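Local structure of Pex (2E1N) at residues L53-H56 against L57-W61. The protein modifies the cyanobacterial circadian clock as a period extender and, as a PadR-like winged-helix protein, probably acts by binding DNA. Numbering follows the deposited sequence.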
loop_
_atom_site.group_PDB
_atom_site.type_symbol
_atom_site.label_atom_id
_atom_site.label_comp_id
_atom_site.label_asym_id
_atom_site.label_seq_id
_atom_site.Cartn_x
_atom_site.Cartn_y
_atom_site.Cartn_z
ATOM N N LEU B 53 8.375 -19.628 1.841
ATOM C CA LEU B 53 7.309 -18.693 2.185
ATOM C C LEU B 53 7.500 -17.356 1.471
ATOM O O LEU B 53 6.528 -16.748 0.937
ATOM C CB LEU B 53 7.244 -18.464 3.688
ATOM C CG LEU B 53 6.609 -19.621 4.503
ATOM C CD1 LEU B 53 7.038 -19.614 5.996
ATOM C CD2 LEU B 53 5.062 -19.657 4.343
ATOM N N ILE B 54 8.742 -16.908 1.427
ATOM C CA ILE B 54 9.088 -15.670 0.715
ATOM C C ILE B 54 8.852 -15.788 -0.797
ATOM O O ILE B 54 8.254 -14.883 -1.425
ATOM C CB ILE B 54 10.558 -15.222 1.055
ATOM C CG1 ILE B 54 10.649 -14.826 2.546
ATOM C CG2 ILE B 54 11.013 -14.082 0.153
ATOM C CD1 ILE B 54 11.994 -14.538 3.100
ATOM N N GLN B 55 9.354 -16.870 -1.396
ATOM C CA GLN B 55 9.258 -17.113 -2.830
ATOM C C GLN B 55 7.818 -17.329 -3.294
ATOM O O GLN B 55 7.395 -16.782 -4.325
ATOM C CB GLN B 55 10.118 -18.307 -3.247
ATOM C CG GLN B 55 10.052 -18.582 -4.713
ATOM C CD GLN B 55 10.786 -19.840 -5.109
ATOM O OE1 GLN B 55 11.839 -20.184 -4.533
ATOM N NE2 GLN B 55 10.219 -20.568 -6.083
ATOM N N HIS B 56 7.066 -18.103 -2.514
ATOM C CA HIS B 56 5.700 -18.423 -2.818
ATOM C C HIS B 56 4.868 -17.150 -2.845
ATOM O O HIS B 56 3.961 -17.027 -3.663
ATOM C CB HIS B 56 5.157 -19.378 -1.762
ATOM C CG HIS B 56 3.732 -19.764 -1.971
ATOM N ND1 HIS B 56 3.305 -20.473 -3.070
ATOM C CD2 HIS B 56 2.636 -19.554 -1.204
ATOM C CE1 HIS B 56 2.002 -20.688 -2.969
ATOM N NE2 HIS B 56 1.574 -20.140 -1.842
ATOM N N LEU B 57 5.184 -16.202 -1.962
ATOM C CA LEU B 57 4.401 -14.968 -1.909
ATOM C C LEU B 57 4.565 -14.202 -3.236
ATOM O O LEU B 57 3.613 -13.717 -3.861
ATOM C CB LEU B 57 4.878 -14.091 -0.767
ATOM C CG LEU B 57 4.181 -12.748 -0.654
ATOM C CD1 LEU B 57 2.737 -12.962 -0.330
ATOM C CD2 LEU B 57 4.864 -11.904 0.382
ATOM N N GLU B 58 5.797 -14.044 -3.653
ATOM C CA GLU B 58 6.060 -13.303 -4.902
ATOM C C GLU B 58 5.514 -14.003 -6.131
ATOM O O GLU B 58 5.024 -13.355 -7.075
ATOM C CB GLU B 58 7.565 -13.115 -5.091
ATOM C CG GLU B 58 7.861 -12.386 -6.408
ATOM C CD GLU B 58 9.352 -12.113 -6.639
ATOM O OE1 GLU B 58 10.176 -12.273 -5.697
ATOM O OE2 GLU B 58 9.674 -11.800 -7.807
ATOM N N THR B 59 5.610 -15.318 -6.149
ATOM C CA THR B 59 5.183 -16.057 -7.351
ATOM C C THR B 59 3.643 -16.028 -7.491
ATOM O O THR B 59 3.118 -15.864 -8.581
ATOM C CB THR B 59 5.674 -17.479 -7.326
ATOM O OG1 THR B 59 5.125 -18.102 -6.191
ATOM C CG2 THR B 59 7.187 -17.567 -7.233
ATOM N N HIS B 60 2.926 -16.140 -6.374
ATOM C CA HIS B 60 1.450 -16.227 -6.415
ATOM C C HIS B 60 0.771 -14.886 -6.266
ATOM O O HIS B 60 -0.275 -14.652 -6.893
ATOM C CB HIS B 60 0.940 -17.295 -5.422
ATOM C CG HIS B 60 1.245 -18.688 -5.868
ATOM N ND1 HIS B 60 0.263 -19.611 -6.169
ATOM C CD2 HIS B 60 2.427 -19.295 -6.137
ATOM C CE1 HIS B 60 0.833 -20.737 -6.575
ATOM N NE2 HIS B 60 2.145 -20.567 -6.578
ATOM N N TRP B 61 1.364 -13.978 -5.493
ATOM C CA TRP B 61 0.816 -12.638 -5.302
ATOM C C TRP B 61 1.922 -11.572 -5.531
ATOM O O TRP B 61 2.434 -11.012 -4.581
ATOM C CB TRP B 61 0.260 -12.457 -3.882
ATOM C CG TRP B 61 -0.837 -13.369 -3.532
ATOM C CD1 TRP B 61 -2.181 -13.143 -3.719
ATOM C CD2 TRP B 61 -0.724 -14.637 -2.913
ATOM N NE1 TRP B 61 -2.903 -14.220 -3.264
ATOM C CE2 TRP B 61 -2.036 -15.149 -2.762
ATOM C CE3 TRP B 61 0.348 -15.414 -2.511
ATOM C CZ2 TRP B 61 -2.284 -16.390 -2.210
ATOM C CZ3 TRP B 61 0.097 -16.660 -1.936
ATOM C CH2 TRP B 61 -1.197 -17.128 -1.788
HETATM O O HOH W 1 5.555 -21.341 -5.397
#
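H56, H60 and W61 gather their rings into an aromatic cluster at the C-terminal end of helix 50-60. Over one face of the H60 imidazole, above its centre, sits CE1 of H56, while ND1 of H56 comes within 3.4 Å of CD2 of H60; the two rings meet obliquely, their planes inclined at 41°. T59 OG1 lies in plane at the H60 edge. CB of H60 lies over one face of H56, toward its rim, and a weakly held water lies in plane at the H56 edge, linking ND1 to OG1 of T59. W61 sends the edge of its six-membered ring toward the face of H56 in an offset edge-to-face pair with planes at 86°, its CZ3 lying 3.8 Å from NE2 of H56. CB of H60 also rests on one face of the indole, and L57 O lies in plane at the indole edge. With CG anti to the backbone N (chi1 179°), the H56 ring stands out from the side of the helix, where H60 and W61 meet it. Replacing H56 with an alanine would probably leave the face of H60 and the edge of W61 without their shared aromatic partner and remove one anchor of this water. The backbone bonds T59 N to Q55 O (2.9 Å) and H60 N to H56 O (3.0 Å) run through the final turn, and W61 N to L57 O follows as W61 leaves helical geometry. T59 OG1, set between its own N and carbonyl carbon, turns back to the same two carbonyls, 3.2 Å from Q55 O and 3.0 Å from H56 O, and its single proton could serve either. L53 and H56 pack on helix 32-43, where the Y38 hydroxyl hydrogen-bonds to L53 O; I54 meets helix 68-80, and L57 and W61 reach W118 and L122, placing helix 50-60 among helices 32-43, 68-80 and 110-123 of the PadR-like winged-helix fold.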